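Local coordinates for protein KLTH0A00704p (Lachancea thermotolerans, PDB 4J2G) that probably helps recruit PI 3-kinase in autophagy through its HORMA domain, the part of the longer Atg13 protein modelled here, at residues N28-A33 with K75-F80; K20-L25 with T252-L257. The protein carries 1 engineered substitution. All coordinates share one frame; numbering follows the deposited sequence.

In the fold
Both contacts use helix 18-39, and their centres lie about 13 Å apart on the same side of the chain's centre. Interaction 2 pins the earlier turns of that helix to the hairpin between strands 242-252 and 255-264; interaction 1 packs a later part against helix 70-78. Along the chain, interaction 1 is nested inside the much longer loop closed by interaction 2. L257 connects them: its CD2 is 4.0 Å from F30 CE1 and its CD1 is 4.1 Å from F29 CD2. One N-terminal helix is thus fastened at two levels, to a short helix and to the five-stranded antiparallel sheet, within this HORMA domain.

Interaction 1 (N28-A33 with K75-F80); sequences NFFLKA and KPWTTF
K75 O, gripped by both the hydroxyl and the amide of T79, closes the helical turn that sets W77 and T78 against F30 and L31. The T79 OG1 bond is 2.7 Å long to K75 O and comes from above the carbonyl plane, 45° out of it, whereas T79 N reaches K75 O at 2.9 Å. T79 is also the first residue to leave helical backbone angles, so the doubly used carbonyl marks the last turn of helix 70-78.

The contact across the interface is van der Waals packing. F30 meets W77 obliquely through CD2, 3.7 Å from W77 CD1, and the pyrrole NE1 of the indole is nearly as close. The F30 ring and the five-membered ring of W77 are inclined by 27°, with centroids 5.5 Å apart; the rings are slid so far past each other that they barely overlap, which makes this a glancing aromatic pair and no full stack. The second part of the contact is at L31, whose CD2 methyl rests against both W77 CB and T78 CG2, 3.7 Å from each. L31 holds CG anti to the carbonyl carbon, and with CD1 extended (chi2 174°), the other branch, CD2, is the methyl turned to helix 70-78. T78 presents CG2 while its hydroxyl turns back to its own helix.

P76 CB covers part of one indole face, and W77 NE1 is satisfied by the backbone oxygen of P87. L86 and L89, the latter on strand 89-96, touch both F30 and W77. On the neighbouring position of helix 18-39, F29 packs on helix 158-177 and strand 255-264, so this helix is wedged between helix 70-78, the sheet and helix 158-177.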
loop_
_atom_site.group_PDB
_atom_site.type_symbol
_atom_site.label_atom_id
_atom_site.label_comp_id
_atom_site.label_asym_id
_atom_site.label_seq_id
_atom_site.Cartn_x
_atom_site.Cartn_y
_atom_site.Cartn_z
ATOM N N ASN A 28 16.858 -7.890 -3.027
ATOM C CA ASN A 28 17.253 -6.947 -2.001
ATOM C C ASN A 28 16.415 -5.672 -2.130
ATOM O O ASN A 28 16.059 -5.031 -1.134
ATOM C CB ASN A 28 18.733 -6.574 -2.121
ATOM C CG ASN A 28 19.666 -7.574 -1.444
ATOM O OD1 ASN A 28 19.267 -8.391 -0.605
ATOM N ND2 ASN A 28 20.938 -7.493 -1.800
ATOM N N PHE A 29 16.094 -5.322 -3.364
ATOM C CA PHE A 29 15.272 -4.187 -3.591
ATOM C C PHE A 29 13.851 -4.431 -3.003
ATOM O O PHE A 29 13.308 -3.594 -2.249
ATOM C CB PHE A 29 15.152 -3.934 -5.052
ATOM C CG PHE A 29 14.446 -2.695 -5.322
ATOM C CD1 PHE A 29 15.111 -1.464 -5.163
ATOM C CD2 PHE A 29 13.100 -2.723 -5.629
ATOM C CE1 PHE A 29 14.439 -0.277 -5.341
ATOM C CE2 PHE A 29 12.407 -1.540 -5.796
ATOM C CZ PHE A 29 13.071 -0.321 -5.640
ATOM N N PHE A 30 13.258 -5.566 -3.365
ATOM C CA PHE A 30 11.948 -5.958 -2.832
ATOM C C PHE A 30 11.930 -5.763 -1.330
ATOM O O PHE A 30 11.021 -5.128 -0.813
ATOM C CB PHE A 30 11.666 -7.419 -3.079
ATOM C CG PHE A 30 10.955 -7.689 -4.340
ATOM C CD1 PHE A 30 11.498 -7.315 -5.583
ATOM C CD2 PHE A 30 9.728 -8.335 -4.295
ATOM C CE1 PHE A 30 10.792 -7.594 -6.744
ATOM C CE2 PHE A 30 9.005 -8.583 -5.445
ATOM C CZ PHE A 30 9.559 -8.256 -6.680
ATOM N N LEU A 31 12.952 -6.297 -0.664
ATOM C CA LEU A 31 13.136 -6.130 0.782
ATOM C C LEU A 31 13.251 -4.675 1.215
ATOM O O LEU A 31 12.494 -4.273 2.085
ATOM C CB LEU A 31 14.336 -6.898 1.303
ATOM C CG LEU A 31 14.302 -8.434 1.140
ATOM C CD1 LEU A 31 15.653 -9.040 1.586
ATOM C CD2 LEU A 31 13.173 -9.073 1.906
ATOM N N LYS A 32 14.155 -3.883 0.594
ATOM C CA LYS A 32 14.274 -2.457 0.915
ATOM C C LYS A 32 12.940 -1.704 0.671
ATOM O O LYS A 32 12.509 -0.908 1.518
ATOM C CB LYS A 32 15.435 -1.764 0.138
ATOM C CG LYS A 32 16.841 -2.154 0.603
ATOM C CD LYS A 32 17.940 -1.403 -0.155
ATOM C CE LYS A 32 19.296 -2.098 0.025
ATOM N NZ LYS A 32 20.390 -1.464 -0.785
ATOM N N ALA A 33 12.328 -1.951 -0.503
ATOM C CA ALA A 33 11.085 -1.321 -0.901
ATOM C C ALA A 33 9.956 -1.556 0.118
ATOM O O ALA A 33 9.331 -0.585 0.646
ATOM C CB ALA A 33 10.661 -1.732 -2.322
ATOM N N LYS A 75 9.464 -13.495 5.117
ATOM C CA LYS A 75 10.068 -14.828 4.822
ATOM C C LYS A 75 10.028 -15.256 3.312
ATOM O O LYS A 75 11.064 -15.687 2.749
ATOM C CB LYS A 75 9.501 -15.899 5.760
ATOM C CG LYS A 75 9.761 -17.331 5.326
ATOM C CD LYS A 75 8.482 -18.170 5.343
ATOM C CE LYS A 75 7.688 -18.037 4.048
ATOM N NZ LYS A 75 6.243 -17.836 4.359
ATOM N N PRO A 76 8.869 -15.087 2.631
ATOM C CA PRO A 76 8.914 -15.441 1.244
ATOM C C PRO A 76 10.019 -14.770 0.431
ATOM O O PRO A 76 10.355 -15.322 -0.609
ATOM C CB PRO A 76 7.559 -14.979 0.736
ATOM C CG PRO A 76 6.677 -15.142 1.929
ATOM C CD PRO A 76 7.536 -14.565 2.995
ATOM N N TRP A 77 10.590 -13.639 0.872
ATOM C CA TRP A 77 11.618 -12.921 0.038
ATOM C C TRP A 77 12.992 -13.004 0.644
ATOM O O TRP A 77 14.006 -12.731 -0.028
ATOM C CB TRP A 77 11.210 -11.403 -0.161
ATOM C CG TRP A 77 9.909 -11.342 -0.844
ATOM C CD1 TRP A 77 9.729 -11.383 -2.208
ATOM C CD2 TRP A 77 8.582 -11.331 -0.266
ATOM N NE1 TRP A 77 8.406 -11.396 -2.516
ATOM C CE2 TRP A 77 7.667 -11.378 -1.357
ATOM C CE3 TRP A 77 8.083 -11.277 1.029
ATOM C CZ2 TRP A 77 6.282 -11.358 -1.192
ATOM C CZ3 TRP A 77 6.679 -11.309 1.226
ATOM C CH2 TRP A 77 5.785 -11.345 0.102
ATOM N N THR A 78 13.046 -13.324 1.931
ATOM C CA THR A 78 14.303 -13.506 2.658
ATOM C C THR A 78 14.857 -14.926 2.472
ATOM O O THR A 78 16.097 -15.130 2.442
ATOM C CB THR A 78 14.204 -13.208 4.161
ATOM O OG1 THR A 78 13.169 -14.021 4.753
ATOM C CG2 THR A 78 13.868 -11.745 4.370
ATOM N N THR A 79 13.944 -15.877 2.321
ATOM C CA THR A 79 14.309 -17.273 2.018
ATOM C C THR A 79 14.191 -17.649 0.526
ATOM O O THR A 79 13.905 -18.778 0.195
ATOM C CB THR A 79 13.449 -18.255 2.793
ATOM O OG1 THR A 79 12.116 -18.151 2.327
ATOM C CG2 THR A 79 13.467 -17.959 4.284
ATOM N N PHE A 80 14.442 -16.710 -0.373
ATOM C CA PHE A 80 14.327 -16.945 -1.807
ATOM C C PHE A 80 15.621 -17.428 -2.447
ATOM O O PHE A 80 16.650 -16.738 -2.298
ATOM C CB PHE A 80 13.993 -15.625 -2.466
ATOM C CG PHE A 80 14.174 -15.618 -3.975
ATOM C CD1 PHE A 80 13.214 -16.228 -4.806
ATOM C CD2 PHE A 80 15.256 -14.958 -4.558
ATOM C CE1 PHE A 80 13.373 -16.222 -6.184
ATOM C CE2 PHE A 80 15.412 -14.943 -5.938
ATOM C CZ PHE A 80 14.478 -15.586 -6.748
#

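Interaction 2 (K20-L25 with T252-L257); sequences KQLWEL and TKFGSL
F254 and W23 form an aromatic stack, face to face but offset: the phenyl ring and the six-membered ring of the indole have centroids 4.2 Å apart and planes at 20°. The closest atoms are W23 CZ2 and F254 CD1, 3.5 Å apart. K253 CG lies 3.7 Å above the opposite face of F254, over its centre, as in a CH-pi contact, leaving the phenyl sandwiched between indole and lysine chain.

Aliphatic packing adds the rest. L22 CB sits in the plane of the phenyl, at its edge, only 3.3 Å from F254 CE2, which is tight. L22 CD2 reaches K253 CD at 3.6 Å, the two side chains crossing at about a right angle.

Backbone hydrogen bonding sets these groups in place: a type I turn runs from T252 to G255, with G255 N bonded to T252 O at 2.7 Å, placing K253 and F254 at the tip of the hairpin. Replacing F254 with an alanine would probably leave the W23 indole without its stacking partner and open a gap beside L22.

With aromatic stacking and apolar burial as its means, the helix-to-hairpin contact probably depends on flat and aliphatic surfaces meeting, with no paired charges between its segments.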
loop_
_atom_site.group_PDB
_atom_site.type_symbol
_atom_site.label_atom_id
_atom_site.label_comp_id
_atom_site.label_asym_id
_atom_site.label_seq_id
_atom_site.Cartn_x
_atom_site.Cartn_y
_atom_site.Cartn_z
ATOM N N LYS A 20 23.361 -14.418 -10.802
ATOM C CA LYS A 20 23.165 -14.453 -9.368
ATOM C C LYS A 20 23.332 -13.067 -8.736
ATOM O O LYS A 20 22.745 -12.784 -7.689
ATOM C CB LYS A 20 24.091 -15.471 -8.712
ATOM C CG LYS A 20 23.621 -16.908 -8.821
ATOM C CD LYS A 20 24.603 -17.839 -8.110
ATOM C CE LYS A 20 24.055 -19.253 -7.919
ATOM N NZ LYS A 20 25.124 -20.221 -7.526
ATOM N N GLN A 21 24.127 -12.196 -9.352
ATOM C CA GLN A 21 24.249 -10.859 -8.780
ATOM C C GLN A 21 22.918 -10.123 -8.993
ATOM O O GLN A 21 22.373 -9.533 -8.073
ATOM C CB GLN A 21 25.436 -10.085 -9.365
ATOM C CG GLN A 21 26.807 -10.486 -8.810
ATOM C CD GLN A 21 27.647 -11.255 -9.818
ATOM O OE1 GLN A 21 27.735 -10.860 -10.979
ATOM N NE2 GLN A 21 28.273 -12.356 -9.380
ATOM N N LEU A 22 22.417 -10.228 -10.222
ATOM C CA LEU A 22 21.181 -9.650 -10.685
ATOM C C LEU A 22 19.994 -10.050 -9.815
ATOM O O LEU A 22 19.323 -9.181 -9.234
ATOM C CB LEU A 22 20.952 -10.051 -12.135
ATOM C CG LEU A 22 21.297 -9.055 -13.252
ATOM C CD1 LEU A 22 22.506 -8.187 -12.951
ATOM C CD2 LEU A 22 21.494 -9.819 -14.541
ATOM N N TRP A 23 19.751 -11.350 -9.684
ATOM C CA TRP A 23 18.766 -11.791 -8.709
ATOM C C TRP A 23 18.957 -11.271 -7.298
ATOM O O TRP A 23 17.971 -10.958 -6.662
ATOM C CB TRP A 23 18.535 -13.282 -8.724
ATOM C CG TRP A 23 17.476 -13.618 -9.668
ATOM C CD1 TRP A 23 16.272 -12.976 -9.821
ATOM C CD2 TRP A 23 17.482 -14.692 -10.596
ATOM N NE1 TRP A 23 15.530 -13.593 -10.796
ATOM C CE2 TRP A 23 16.250 -14.652 -11.290
ATOM C CE3 TRP A 23 18.403 -15.706 -10.899
ATOM C CZ2 TRP A 23 15.914 -15.589 -12.279
ATOM C CZ3 TRP A 23 18.073 -16.639 -11.892
ATOM C CH2 TRP A 23 16.836 -16.571 -12.570
ATOM N N GLU A 24 20.193 -11.111 -6.830
ATOM C CA GLU A 24 20.365 -10.593 -5.470
ATOM C C GLU A 24 20.073 -9.092 -5.342
ATOM O O GLU A 24 19.641 -8.614 -4.283
ATOM C CB GLU A 24 21.753 -10.880 -4.915
ATOM C CG GLU A 24 21.916 -12.261 -4.318
ATOM C CD GLU A 24 23.232 -12.419 -3.565
ATOM O OE1 GLU A 24 23.670 -13.581 -3.392
ATOM O OE2 GLU A 24 23.820 -11.383 -3.142
ATOM N N LEU A 25 20.356 -8.350 -6.405
ATOM C CA LEU A 25 19.989 -6.961 -6.476
ATOM C C LEU A 25 18.430 -6.912 -6.391
ATOM O O LEU A 25 17.872 -6.301 -5.494
ATOM C CB LEU A 25 20.506 -6.378 -7.781
ATOM C CG LEU A 25 21.387 -5.124 -7.784
ATOM C CD1 LEU A 25 22.351 -5.076 -6.599
ATOM C CD2 LEU A 25 22.157 -4.999 -9.105
ATOM N N THR A 252 14.585 -5.661 -17.241
ATOM C CA THR A 252 15.626 -6.637 -16.933
ATOM C C THR A 252 15.481 -7.980 -17.699
ATOM O O THR A 252 14.374 -8.376 -18.126
ATOM C CB THR A 252 15.670 -6.912 -15.426
ATOM O OG1 THR A 252 17.030 -7.014 -15.022
ATOM C CG2 THR A 252 14.931 -8.201 -15.070
ATOM N N LYS A 253 16.605 -8.682 -17.854
ATOM C CA LYS A 253 16.622 -9.937 -18.601
ATOM C C LYS A 253 15.642 -10.983 -18.071
ATOM O O LYS A 253 15.062 -11.762 -18.836
ATOM C CB LYS A 253 18.035 -10.502 -18.674
ATOM C CG LYS A 253 18.709 -10.802 -17.346
ATOM C CD LYS A 253 20.165 -11.199 -17.587
ATOM C CE LYS A 253 20.932 -10.097 -18.318
ATOM N NZ LYS A 253 22.022 -10.636 -19.184
ATOM N N PHE A 254 15.451 -10.988 -16.764
ATOM C CA PHE A 254 14.460 -11.870 -16.141
ATOM C C PHE A 254 13.031 -11.355 -16.232
ATOM O O PHE A 254 12.113 -12.029 -15.794
ATOM C CB PHE A 254 14.805 -12.102 -14.686
ATOM C CG PHE A 254 16.265 -12.291 -14.447
ATOM C CD1 PHE A 254 16.909 -13.467 -14.852
ATOM C CD2 PHE A 254 17.009 -11.298 -13.835
ATOM C CE1 PHE A 254 18.264 -13.654 -14.626
ATOM C CE2 PHE A 254 18.362 -11.482 -13.607
ATOM C CZ PHE A 254 18.989 -12.661 -14.000
ATOM N N GLY A 255 12.847 -10.174 -16.814
ATOM C CA GLY A 255 11.516 -9.567 -16.897
ATOM C C GLY A 255 11.493 -8.105 -16.470
ATOM O O GLY A 255 12.541 -7.425 -16.384
ATOM N N SER A 256 10.297 -7.594 -16.218
ATOM C CA SER A 256 10.198 -6.201 -15.810
ATOM C C SER A 256 9.900 -6.047 -14.326
ATOM O O SER A 256 9.054 -6.772 -13.736
ATOM C CB SER A 256 9.172 -5.484 -16.649
ATOM O OG SER A 256 9.677 -5.348 -17.947
ATOM N N LEU A 257 10.617 -5.137 -13.693
ATOM C CA LEU A 257 10.259 -4.841 -12.302
ATOM C C LEU A 257 9.149 -3.773 -12.280
ATOM O O LEU A 257 9.359 -2.670 -12.736
ATOM C CB LEU A 257 11.494 -4.448 -11.517
ATOM C CG LEU A 257 11.619 -4.733 -10.003
ATOM C CD1 LEU A 257 12.771 -3.875 -9.505
ATOM C CD2 LEU A 257 10.403 -4.450 -9.118
#